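Alcohol dehydrogenase superfamily protein (Novosphingobium aromaticivorans, PDB 3GAZ) probably acts as an NADP-dependent oxidoreductase of the medium-chain dehydrogenase/reductase superfamily. Local coordinates at residues M69-V75 / D89-T95; E81-F85 / A113-S118; I39-G43 / M125-V130; T7-A11 / Q102-F108. All coordinates share one frame; numbering follows the deposited sequence.

Interaction 1: residues M69-V75 / D89-T95; sequences MDLAGTV and DAVFGLT
Val75 and Val91 meet obliquely through methyls CG2 and CG1, 4.0 Å apart, on one face of an antiparallel beta hairpin built from strands 70-78 and 90-94 of the GroES-like domain. The axes of the two strand segments approach to 4.6 Å, with their directions 152° apart, which confirms the antiparallel pairing. Leu71 extends this apolar face. Its CG stands between the backbone N and the carbonyl carbon (chi1 64°), and that torsion, with chi2, brings CD2 to 3.5 Å from OG1 of Thr95, whose side chain it crosses at about a right angle. Leu71 is paired with Gly93 and Val91 with Gly73, so neither has a side chain directly across from it. Leu116 of strand 116-118 packs on Leu71, Val91 and Thr95 together.

On the other face Ala72 CB lies 4.1 Å from Phe92 CB, a non-hydrogen-bonded pair; beyond CB the Phe92 ring leads away and packs on Pro132. Farther along, Leu94 sends CD1 to 3.7 Å from Met69 CB. The same methyl approaches OD1 of the buried Asp70, an oxygen satisfied by a hydrogen bond from Leu133 N in helix 132-145.

The polar contacts between the strands are made by the backbone. Leu71 and Gly93 exchange reciprocal N-H...O bonds, as do Gly73 and Val91, and Val75 N donates to Asp89 O at one end. At the other end, beyond the strand pairs proper, Thr95 N donates to Met69 O at 3.0 Å, with a C=O...N angle of 175° that places the donor almost straight out from the carbonyl.

Interaction 2: residues E81-F85 / A113-S118; sequences EVDSF and ARLLAS
Phe85 sets the edge of its ring against the backbone of residues 113-118. CB points toward that segment, and CG, anti to the carbonyl carbon (chi1 -68°), continues from it. CD2 comes first, 4.3 Å from Ala113 CB. Next along the same side of the ring, CE2 lies 3.6 Å from Ala113 O and 3.8 Å from Leu116 CB. At the tip, CZ stands 3.6 Å from Leu116 O, and round the far corner CE1 is 3.9 Å from Ser118 OG. Both carbonyl oxygens lie in the ring plane at its edge, where the C-H bonds point, an orientation likely to be mildly favourable electrostatically. Ala113 O is also the acceptor for Leu116 N, at 3.0 Å, within the 3-10 turn.

Nearer the surface, Ser84 OG touches Ala113 CB at 3.6 Å, and Val82 CG1 reaches the same methyl more loosely. Replacing Phe85 with an alanine would take away the whole ring and would probably open a gap beside Leu116 CB and between the loop and the turn at Ala113, leaving Val91 without this neighbour.

The contact joins the loop between strands 70-78 and 90-94 to the 3-10 turn that leads into strand 116-118. Phe85 also packs on Val91 of strand 90-94, and Leu116 on Val35 and Val37 of strand 34-39, while Leu115 and Ala117 turn away to helix 278-293.

Interaction 3: residues I39-G43 / M125-V130; sequences IEASG and MRQASV
The carboxylate of Glu40 turns one flat face to Met125, a selenomethionine whose SE stands nearly straight above CD at 4.1 Å. Two more atoms of that side chain lie over the same face: CE is 3.6 Å from OE2, and CG is 3.6 Å from OE1. Met125 achieves this by bending at chi2 (-72°), which folds its end back across the acid, and the two side chains cross at a slant. The carboxylate does not depend on this apolar neighbour for its polar needs, since OE2 is hydrogen-bonded to Thr74 OG1. An alanine at Glu40 would remove the flat group and is likely to leave Thr74 OG1 without this partner and the end of Met125 free to turn.

Next along the strand, Ala41 presses its methyl on the first turn of helix 125-129, with CB 3.2 Å from Met125 O, a tight approach. Ser129 CB sits 3.6 Å from the same methyl. Its hydroxyl turns back into the helix and donates to Arg126 O at 2.7 Å, so this buried OG is satisfied locally.

At Gly43 the backbones come closest. Its CA makes a C-H...O contact of 3.3 Å with Ser129 O, and a side chain at this position would collide with that oxygen. The segments of strand and helix run at 28° to each other. Glu40 and Ala41 both face Ala72 of strand 70-78, which defines a classic beta bulge, here at the corner between strands 34-39 and 41-43.

Interaction 4: residues T7-A11 / Q102-F108; sequences TMIAA and QGTHAQF
Ala11 N donates to His105 O at 2.9 Å in an almost linear bond (175° at the hydrogen), one of three that tie strand 7-13 to the loop leading into strand 108-112. The backbones form a single beta bridge, Ala10 with Ala106, next to an inverse gamma turn centred on His105. Gln107 N donates to Ile9 O at 3.1 Å. The return bond is made by a side chain: Ile9 N gives its hydrogen to Gln107 OE1 at 2.9 Å, and the donor stands 45° out of the amide's carbonyl plane. With CG anti to the carbonyl carbon (chi1 -66°) and an extended chain beyond, Gln107 runs alongside Ile9, pointing the same way, and its amide takes the place of a main-chain acceptor.

A second glutamine braces the loop itself. Gln102 NE2 donates to both Gly103 O and Phe108 O, each lying in its amide plane, so the amide is held against rotation. A water bridges Ala11 O and His105 ND1, while His105 NE2 is hydrogen-bonded to Tyr315 OH.

Apolar contacts flank these bonds. The methyls of Ala10 and Ala106 touch at 3.7 Å. Met8, a selenomethionine, reaches along the loop with an extended chain and places SE 3.5 Å from Phe108 O. Its terminal CE comes from the opposite direction to Gln102 and meets OE1 at 3.5 Å. At the root of the same side chain, Met8 CB rests against the edge of the Phe108 ring, 3.5 Å from CD2.

How the interactions relate
Interaction 1 touches each of the others. Phe92 N lies 3.0 Å from Ala117 O, probably a hydrogen bond, which adds strand 116-118 of interaction 2 to the hairpin. On its other side Ala72 N meets Ala41 O at 3.0 Å, continuing the sheet into interaction 3, the two centres about 7 Å apart. Thr104 OG1 of interaction 4 is 2.7 Å from Asp70 O and also 2.7 Å from Ser42 OG, so interactions 3 and 4 meet directly too. Interactions 2 and 4 do not touch, their centres being about 20 Å apart. A bound calcium ion lies about 8 Å from the side chains of Asp70 and Val130 and about 13 Å from the His105 side chain, too far for any of these to coordinate it.

Interaction 1: residues M69-V75 / D89-T95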
loop_
_atom_site.group_PDB
_atom_site.type_symbol
_atom_site.label_atom_id
_atom_site.label_comp_id
_atom_site.label_asym_id
_atom_site.label_seq_id
_atom_site.Cartn_x
_atom_site.Cartn_y
_atom_site.Cartn_z
HETATM N N MSE A 69 -13.675 -1.714 -1.154
HETATM C CA MSE A 69 -13.005 -1.288 -2.379
HETATM C C MSE A 69 -13.837 -0.440 -3.346
HETATM O O MSE A 69 -13.294 0.419 -4.047
HETATM C CB MSE A 69 -12.479 -2.531 -3.117
HETATM C CG MSE A 69 -11.671 -3.483 -2.237
HETATM SE SE MSE A 69 -11.237 -5.051 -3.071
HETATM C CE MSE A 69 -12.476 -6.039 -2.573
ATOM N N ASP A 70 -15.143 -0.694 -3.392
ATOM C CA ASP A 70 -16.050 0.025 -4.293
ATOM C C ASP A 70 -16.839 1.139 -3.606
ATOM O O ASP A 70 -17.196 1.031 -2.431
ATOM C CB ASP A 70 -17.077 -0.931 -4.913
ATOM C CG ASP A 70 -16.460 -1.952 -5.858
ATOM O OD1 ASP A 70 -15.576 -1.576 -6.658
ATOM O OD2 ASP A 70 -16.887 -3.133 -5.817
ATOM N N LEU A 71 -17.127 2.203 -4.353
ATOM C CA LEU A 71 -17.919 3.288 -3.805
ATOM C C LEU A 71 -18.810 3.956 -4.836
ATOM O O LEU A 71 -18.661 3.758 -6.046
ATOM C CB LEU A 71 -17.028 4.349 -3.145
ATOM C CG LEU A 71 -16.024 5.173 -3.962
ATOM C CD1 LEU A 71 -16.739 6.079 -4.961
ATOM C CD2 LEU A 71 -15.198 6.019 -2.996
ATOM N N ALA A 72 -19.757 4.733 -4.323
ATOM C CA ALA A 72 -20.682 5.510 -5.133
ATOM C C ALA A 72 -21.025 6.680 -4.225
ATOM O O ALA A 72 -21.374 6.485 -3.059
ATOM C CB ALA A 72 -21.931 4.703 -5.457
ATOM N N GLY A 73 -20.904 7.897 -4.737
ATOM C CA GLY A 73 -21.211 9.047 -3.908
ATOM C C GLY A 73 -21.256 10.345 -4.683
ATOM O O GLY A 73 -21.574 10.363 -5.871
ATOM N N THR A 74 -20.926 11.434 -4.001
ATOM C CA THR A 74 -20.939 12.757 -4.604
ATOM C C THR A 74 -19.639 13.502 -4.322
ATOM O O THR A 74 -19.061 13.385 -3.242
ATOM C CB THR A 74 -22.119 13.593 -4.052
ATOM O OG1 THR A 74 -23.356 12.964 -4.407
ATOM C CG2 THR A 74 -22.095 15.005 -4.623
ATOM N N VAL A 75 -19.179 14.264 -5.305
ATOM C CA VAL A 75 -17.962 15.051 -5.155
ATOM C C VAL A 75 -18.329 16.276 -4.318
ATOM O O VAL A 75 -19.274 16.994 -4.648
ATOM C CB VAL A 75 -17.430 15.505 -6.536
ATOM C CG1 VAL A 75 -16.260 16.459 -6.370
ATOM C CG2 VAL A 75 -17.008 14.289 -7.347
ATOM N N ASP A 89 -20.936 16.588 -8.548
ATOM C CA ASP A 89 -21.019 15.463 -9.478
ATOM C C ASP A 89 -21.180 14.121 -8.773
ATOM O O ASP A 89 -20.444 13.815 -7.841
ATOM C CB ASP A 89 -19.766 15.386 -10.359
ATOM C CG ASP A 89 -19.706 16.489 -11.397
ATOM O OD1 ASP A 89 -20.740 17.149 -11.642
ATOM O OD2 ASP A 89 -18.621 16.686 -11.976
ATOM N N ALA A 90 -22.146 13.325 -9.220
ATOM C CA ALA A 90 -22.357 12.000 -8.646
ATOM C C ALA A 90 -21.364 11.080 -9.355
ATOM O O ALA A 90 -21.271 11.097 -10.584
ATOM C CB ALA A 90 -23.787 11.530 -8.900
ATOM N N VAL A 91 -20.623 10.280 -8.588
ATOM C CA VAL A 91 -19.633 9.377 -9.175
ATOM C C VAL A 91 -19.603 7.989 -8.536
ATOM O O VAL A 91 -20.243 7.749 -7.513
ATOM C CB VAL A 91 -18.201 9.966 -9.056
ATOM C CG1 VAL A 91 -18.113 11.308 -9.781
ATOM C CG2 VAL A 91 -17.823 10.118 -7.585
ATOM N N PHE A 92 -18.859 7.077 -9.159
ATOM C CA PHE A 92 -18.689 5.726 -8.633
ATOM C C PHE A 92 -17.360 5.176 -9.141
ATOM O O PHE A 92 -16.822 5.672 -10.135
ATOM C CB PHE A 92 -19.872 4.812 -9.024
ATOM C CG PHE A 92 -19.838 4.287 -10.447
ATOM C CD1 PHE A 92 -19.662 5.141 -11.533
ATOM C CD2 PHE A 92 -20.055 2.928 -10.694
ATOM C CE1 PHE A 92 -19.706 4.652 -12.849
ATOM C CE2 PHE A 92 -20.101 2.427 -12.000
ATOM C CZ PHE A 92 -19.926 3.297 -13.083
ATOM N N GLY A 93 -16.810 4.185 -8.443
ATOM C CA GLY A 93 -15.552 3.612 -8.884
ATOM C C GLY A 93 -14.879 2.660 -7.918
ATOM O O GLY A 93 -15.314 2.495 -6.781
ATOM N N LEU A 94 -13.821 2.015 -8.405
ATOM C CA LEU A 94 -13.007 1.087 -7.624
ATOM C C LEU A 94 -11.878 1.996 -7.172
ATOM O O LEU A 94 -11.032 2.383 -7.978
ATOM C CB LEU A 94 -12.475 -0.032 -8.523
ATOM C CG LEU A 94 -11.388 -0.945 -7.944
ATOM C CD1 LEU A 94 -11.796 -1.421 -6.554
ATOM C CD2 LEU A 94 -11.169 -2.126 -8.891
ATOM N N THR A 95 -11.863 2.331 -5.886
ATOM C CA THR A 95 -10.892 3.293 -5.389
ATOM C C THR A 95 -9.875 2.923 -4.313
ATOM O O THR A 95 -8.853 3.594 -4.190
ATOM C CB THR A 95 -11.639 4.518 -4.893
ATOM O OG1 THR A 95 -12.371 4.162 -3.709
ATOM C CG2 THR A 95 -12.646 4.996 -5.968
#

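Interaction 2: residues E81-F85 / A113-S118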
loop_
_atom_site.group_PDB
_atom_site.type_symbol
_atom_site.label_atom_id
_atom_site.label_comp_id
_atom_site.label_asym_id
_atom_site.label_seq_id
_atom_site.Cartn_x
_atom_site.Cartn_y
_atom_site.Cartn_z
ATOM N N GLU A 81 -5.520 21.159 -10.060
ATOM C CA GLU A 81 -5.234 20.418 -11.285
ATOM C C GLU A 81 -6.283 19.387 -11.702
ATOM O O GLU A 81 -5.973 18.451 -12.434
ATOM C CB GLU A 81 -3.868 19.732 -11.163
ATOM C CG GLU A 81 -2.694 20.702 -11.095
ATOM C CD GLU A 81 -1.382 20.019 -10.748
ATOM O OE1 GLU A 81 -1.014 19.038 -11.431
ATOM O OE2 GLU A 81 -0.711 20.467 -9.793
ATOM N N VAL A 82 -7.519 19.549 -11.241
ATOM C CA VAL A 82 -8.585 18.618 -11.610
ATOM C C VAL A 82 -9.685 19.351 -12.370
ATOM O O VAL A 82 -10.250 20.320 -11.872
ATOM C CB VAL A 82 -9.207 17.943 -10.369
ATOM C CG1 VAL A 82 -10.439 17.138 -10.774
ATOM C CG2 VAL A 82 -8.189 17.034 -9.708
ATOM N N ASP A 83 -9.991 18.881 -13.575
ATOM C CA ASP A 83 -11.025 19.511 -14.393
ATOM C C ASP A 83 -12.063 18.509 -14.899
ATOM O O ASP A 83 -13.014 18.883 -15.585
ATOM C CB ASP A 83 -10.386 20.230 -15.587
ATOM C CG ASP A 83 -9.599 19.290 -16.483
ATOM O OD1 ASP A 83 -10.150 18.241 -16.881
ATOM O OD2 ASP A 83 -8.429 19.598 -16.795
ATOM N N SER A 84 -11.877 17.237 -14.561
ATOM C CA SER A 84 -12.799 16.195 -14.996
ATOM C C SER A 84 -14.054 16.100 -14.128
ATOM O O SER A 84 -15.045 15.492 -14.530
ATOM C CB SER A 84 -12.081 14.844 -15.019
ATOM O OG SER A 84 -11.455 14.582 -13.776
ATOM N N PHE A 85 -14.015 16.698 -12.940
ATOM C CA PHE A 85 -15.166 16.667 -12.041
ATOM C C PHE A 85 -15.348 17.984 -11.297
ATOM O O PHE A 85 -14.377 18.676 -10.993
ATOM C CB PHE A 85 -15.017 15.528 -11.029
ATOM C CG PHE A 85 -15.111 14.159 -11.640
ATOM C CD1 PHE A 85 -16.329 13.678 -12.115
ATOM C CD2 PHE A 85 -13.981 13.362 -11.767
ATOM C CE1 PHE A 85 -16.416 12.423 -12.710
ATOM C CE2 PHE A 85 -14.058 12.105 -12.362
ATOM C CZ PHE A 85 -15.278 11.634 -12.833
ATOM N N ALA A 113 -8.820 11.330 -9.416
ATOM C CA ALA A 113 -9.885 11.529 -10.395
ATOM C C ALA A 113 -9.942 10.474 -11.498
ATOM O O ALA A 113 -11.022 10.121 -11.969
ATOM C CB ALA A 113 -9.763 12.924 -11.018
ATOM N N ARG A 114 -8.783 9.967 -11.897
ATOM C CA ARG A 114 -8.706 8.964 -12.959
ATOM C C ARG A 114 -9.438 7.659 -12.656
ATOM O O ARG A 114 -9.824 6.930 -13.574
ATOM C CB ARG A 114 -7.244 8.665 -13.274
ATOM C CG ARG A 114 -6.498 9.840 -13.895
ATOM C CD ARG A 114 -5.024 9.523 -14.052
ATOM N NE ARG A 114 -4.333 9.515 -12.767
ATOM C CZ ARG A 114 -3.037 9.259 -12.618
ATOM N NH1 ARG A 114 -2.286 8.983 -13.676
ATOM N NH2 ARG A 114 -2.490 9.294 -11.410
ATOM N N LEU A 115 -9.624 7.367 -11.373
ATOM C CA LEU A 115 -10.302 6.148 -10.948
ATOM C C LEU A 115 -11.824 6.287 -10.959
ATOM O O LEU A 115 -12.548 5.291 -10.864
ATOM C CB LEU A 115 -9.858 5.770 -9.534
ATOM C CG LEU A 115 -8.393 5.380 -9.317
ATOM C CD1 LEU A 115 -8.133 5.165 -7.827
ATOM C CD2 LEU A 115 -8.078 4.120 -10.105
ATOM N N LEU A 116 -12.302 7.520 -11.079
ATOM C CA LEU A 116 -13.732 7.796 -11.062
ATOM C C LEU A 116 -14.402 8.024 -12.406
ATOM O O LEU A 116 -13.760 8.383 -13.393
ATOM C CB LEU A 116 -14.005 9.012 -10.177
ATOM C CG LEU A 116 -13.699 8.847 -8.688
ATOM C CD1 LEU A 116 -13.769 10.198 -8.006
ATOM C CD2 LEU A 116 -14.684 7.862 -8.070
ATOM N N ALA A 117 -15.714 7.817 -12.414
ATOM C CA ALA A 117 -16.548 8.019 -13.589
ATOM C C ALA A 117 -17.908 8.465 -13.065
ATOM O O ALA A 117 -18.326 8.054 -11.976
ATOM C CB ALA A 117 -16.687 6.724 -14.377
ATOM N N SER A 118 -18.595 9.308 -13.829
ATOM C CA SER A 118 -19.905 9.782 -13.412
ATOM C C SER A 118 -20.802 8.583 -13.154
ATOM O O SER A 118 -20.743 7.584 -13.876
ATOM C CB SER A 118 -20.524 10.670 -14.497
ATOM O OG SER A 118 -19.767 11.854 -14.675
#

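Interaction 3: residues I39-G43 / M125-V130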
loop_
_atom_site.group_PDB
_atom_site.type_symbol
_atom_site.label_atom_id
_atom_site.label_comp_id
_atom_site.label_asym_id
_atom_site.label_seq_id
_atom_site.Cartn_x
_atom_site.Cartn_y
_atom_site.Cartn_z
ATOM N N ILE A 39 -19.029 9.654 0.343
ATOM C CA ILE A 39 -19.531 8.322 0.042
ATOM C C ILE A 39 -20.948 8.069 0.537
ATOM O O ILE A 39 -21.233 8.197 1.728
ATOM C CB ILE A 39 -18.585 7.249 0.633
ATOM C CG1 ILE A 39 -17.175 7.434 0.055
ATOM C CG2 ILE A 39 -19.120 5.853 0.324
ATOM C CD1 ILE A 39 -16.116 6.515 0.664
ATOM N N GLU A 40 -21.831 7.701 -0.386
ATOM C CA GLU A 40 -23.219 7.420 -0.038
ATOM C C GLU A 40 -23.491 5.915 0.032
ATOM O O GLU A 40 -24.340 5.466 0.801
ATOM C CB GLU A 40 -24.155 8.115 -1.041
ATOM C CG GLU A 40 -24.062 9.641 -0.940
ATOM C CD GLU A 40 -24.939 10.386 -1.933
ATOM O OE1 GLU A 40 -26.131 10.038 -2.063
ATOM O OE2 GLU A 40 -24.433 11.335 -2.571
ATOM N N ALA A 41 -22.749 5.142 -0.754
ATOM C CA ALA A 41 -22.888 3.691 -0.770
ATOM C C ALA A 41 -21.520 3.044 -0.979
ATOM O O ALA A 41 -20.725 3.495 -1.811
ATOM C CB ALA A 41 -23.851 3.258 -1.875
ATOM N N SER A 42 -21.256 1.993 -0.206
ATOM C CA SER A 42 -19.997 1.261 -0.272
ATOM C C SER A 42 -20.294 -0.170 -0.734
ATOM O O SER A 42 -21.074 -0.885 -0.103
ATOM C CB SER A 42 -19.334 1.250 1.114
ATOM O OG SER A 42 -18.123 0.507 1.129
ATOM N N GLY A 43 -19.680 -0.577 -1.841
ATOM C CA GLY A 43 -19.907 -1.915 -2.362
ATOM C C GLY A 43 -18.959 -2.926 -1.750
ATOM O O GLY A 43 -17.750 -2.709 -1.731
HETATM N N MSE A 125 -27.577 4.855 -5.631
HETATM C CA MSE A 125 -26.208 4.796 -5.132
HETATM C C MSE A 125 -25.808 3.360 -4.771
HETATM O O MSE A 125 -24.668 2.947 -5.000
HETATM C CB MSE A 125 -26.047 5.720 -3.922
HETATM C CG MSE A 125 -26.014 7.218 -4.275
HETATM SE SE MSE A 125 -24.463 7.742 -5.087
HETATM C CE MSE A 125 -24.875 9.447 -5.552
ATOM N N ARG A 126 -26.746 2.601 -4.211
ATOM C CA ARG A 126 -26.476 1.212 -3.843
ATOM C C ARG A 126 -26.137 0.392 -5.086
ATOM O O ARG A 126 -25.139 -0.327 -5.110
ATOM C CB ARG A 126 -27.689 0.602 -3.130
ATOM C CG ARG A 126 -27.703 0.808 -1.609
ATOM C CD ARG A 126 -29.092 0.551 -1.015
ATOM N NE ARG A 126 -29.686 -0.700 -1.483
ATOM C CZ ARG A 126 -29.276 -1.916 -1.130
ATOM N NH1 ARG A 126 -28.260 -2.066 -0.290
ATOM N NH2 ARG A 126 -29.882 -2.988 -1.627
ATOM N N GLN A 127 -26.967 0.513 -6.121
ATOM C CA GLN A 127 -26.755 -0.223 -7.367
ATOM C C GLN A 127 -25.403 0.070 -8.013
ATOM O O GLN A 127 -24.714 -0.840 -8.470
ATOM C CB GLN A 127 -27.850 0.110 -8.381
ATOM C CG GLN A 127 -29.200 -0.517 -8.118
ATOM C CD GLN A 127 -30.222 -0.082 -9.155
ATOM O OE1 GLN A 127 -30.494 1.108 -9.308
ATOM N NE2 GLN A 127 -30.787 -1.043 -9.878
ATOM N N ALA A 128 -25.038 1.346 -8.068
ATOM C CA ALA A 128 -23.779 1.748 -8.678
ATOM C C ALA A 128 -22.566 1.309 -7.861
ATOM O O ALA A 128 -21.528 0.971 -8.425
ATOM C CB ALA A 128 -23.759 3.258 -8.868
ATOM N N SER A 129 -22.706 1.303 -6.536
ATOM C CA SER A 129 -21.599 0.928 -5.656
ATOM C C SER A 129 -21.098 -0.518 -5.785
ATOM O O SER A 129 -19.943 -0.799 -5.471
ATOM C CB SER A 129 -21.974 1.196 -4.195
ATOM O OG SER A 129 -22.901 0.234 -3.716
ATOM N N VAL A 130 -21.947 -1.431 -6.245
ATOM C CA VAL A 130 -21.535 -2.834 -6.368
ATOM C C VAL A 130 -21.043 -3.207 -7.761
ATOM O O VAL A 130 -20.743 -4.368 -8.027
ATOM C CB VAL A 130 -22.688 -3.796 -6.008
ATOM C CG1 VAL A 130 -23.103 -3.591 -4.570
ATOM C CG2 VAL A 130 -23.878 -3.570 -6.952
#

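Interaction 4: residues T7-A11 / Q102-F108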
loop_
_atom_site.group_PDB
_atom_site.type_symbol
_atom_site.label_atom_id
_atom_site.label_comp_id
_atom_site.label_asym_id
_atom_site.label_seq_id
_atom_site.Cartn_x
_atom_site.Cartn_y
_atom_site.Cartn_z
ATOM N N THR A 7 -13.814 16.266 10.824
ATOM C CA THR A 7 -13.663 14.827 10.965
ATOM C C THR A 7 -14.676 14.066 10.122
ATOM O O THR A 7 -15.454 14.657 9.375
ATOM C CB THR A 7 -13.861 14.408 12.431
ATOM O OG1 THR A 7 -15.190 14.762 12.851
ATOM C CG2 THR A 7 -12.846 15.104 13.324
HETATM N N MSE A 8 -14.649 12.744 10.248
HETATM C CA MSE A 8 -15.573 11.876 9.531
HETATM C C MSE A 8 -15.715 10.586 10.325
HETATM O O MSE A 8 -14.899 10.296 11.201
HETATM C CB MSE A 8 -15.056 11.547 8.115
HETATM C CG MSE A 8 -13.847 10.596 8.054
HETATM SE SE MSE A 8 -13.512 9.900 6.374
HETATM C CE MSE A 8 -11.986 8.955 6.703
ATOM N N ILE A 9 -16.761 9.823 10.028
ATOM C CA ILE A 9 -16.980 8.544 10.685
ATOM C C ILE A 9 -16.509 7.470 9.707
ATOM O O ILE A 9 -16.792 7.543 8.511
ATOM C CB ILE A 9 -18.482 8.292 10.987
ATOM C CG1 ILE A 9 -18.990 9.295 12.024
ATOM C CG2 ILE A 9 -18.683 6.860 11.489
ATOM C CD1 ILE A 9 -18.286 9.208 13.360
ATOM N N ALA A 10 -15.788 6.480 10.216
ATOM C CA ALA A 10 -15.305 5.394 9.380
ATOM C C ALA A 10 -15.264 4.116 10.200
ATOM O O ALA A 10 -15.162 4.154 11.429
ATOM C CB ALA A 10 -13.907 5.714 8.844
ATOM N N ALA A 11 -15.360 2.985 9.515
ATOM C CA ALA A 11 -15.306 1.694 10.178
ATOM C C ALA A 11 -13.876 1.203 10.012
ATOM O O ALA A 11 -13.352 1.135 8.897
ATOM C CB ALA A 11 -16.281 0.723 9.532
ATOM N N GLN A 102 -6.983 3.903 1.592
ATOM C CA GLN A 102 -8.129 3.936 2.494
ATOM C C GLN A 102 -9.323 3.230 1.854
ATOM O O GLN A 102 -9.616 3.440 0.678
ATOM C CB GLN A 102 -8.544 5.373 2.823
ATOM C CG GLN A 102 -9.750 5.410 3.751
ATOM C CD GLN A 102 -10.521 6.710 3.682
ATOM O OE1 GLN A 102 -10.011 7.770 4.038
ATOM N NE2 GLN A 102 -11.765 6.632 3.222
ATOM N N GLY A 103 -10.017 2.411 2.639
ATOM C CA GLY A 103 -11.176 1.697 2.130
ATOM C C GLY A 103 -12.395 2.591 2.006
ATOM O O GLY A 103 -12.354 3.768 2.381
ATOM N N THR A 104 -13.496 2.043 1.498
ATOM C CA THR A 104 -14.697 2.849 1.331
ATOM C C THR A 104 -15.727 2.760 2.459
ATOM O O THR A 104 -16.815 3.327 2.344
ATOM C CB THR A 104 -15.377 2.549 -0.026
ATOM O OG1 THR A 104 -15.807 1.182 -0.070
ATOM C CG2 THR A 104 -14.395 2.808 -1.165
ATOM N N HIS A 105 -15.396 2.048 3.540
ATOM C CA HIS A 105 -16.297 1.958 4.692
ATOM C C HIS A 105 -16.065 3.256 5.469
ATOM O O HIS A 105 -15.630 3.237 6.624
ATOM C CB HIS A 105 -15.935 0.772 5.591
ATOM C CG HIS A 105 -16.073 -0.564 4.930
ATOM N ND1 HIS A 105 -15.533 -1.715 5.463
ATOM C CD2 HIS A 105 -16.695 -0.934 3.786
ATOM C CE1 HIS A 105 -15.817 -2.736 4.675
ATOM N NE2 HIS A 105 -16.521 -2.289 3.651
ATOM N N ALA A 106 -16.333 4.380 4.815
ATOM C CA ALA A 106 -16.125 5.693 5.419
ATOM C C ALA A 106 -17.040 6.726 4.789
ATOM O O ALA A 106 -17.502 6.553 3.665
ATOM C CB ALA A 106 -14.670 6.122 5.237
ATOM N N GLN A 107 -17.291 7.812 5.509
ATOM C CA GLN A 107 -18.156 8.854 4.982
ATOM C C GLN A 107 -17.484 9.618 3.848
ATOM O O GLN A 107 -18.167 10.143 2.974
ATOM C CB GLN A 107 -18.562 9.828 6.091
ATOM C CG GLN A 107 -19.447 9.208 7.160
ATOM C CD GLN A 107 -19.875 10.219 8.200
ATOM O OE1 GLN A 107 -19.046 10.955 8.742
ATOM N NE2 GLN A 107 -21.176 10.261 8.489
ATOM N N PHE A 108 -16.151 9.673 3.860
ATOM C CA PHE A 108 -15.404 10.389 2.823
ATOM C C PHE A 108 -14.155 9.636 2.363
ATOM O O PHE A 108 -13.640 8.773 3.065
ATOM C CB PHE A 108 -14.954 11.761 3.335
ATOM C CG PHE A 108 -16.077 12.655 3.759
ATOM C CD1 PHE A 108 -16.707 13.485 2.839
ATOM C CD2 PHE A 108 -16.512 12.663 5.082
ATOM C CE1 PHE A 108 -17.757 14.315 3.231
ATOM C CE2 PHE A 108 -17.561 13.488 5.483
ATOM C CZ PHE A 108 -18.186 14.315 4.557
HETATM O O HOH W 1 -13.401 -1.345 7.426
#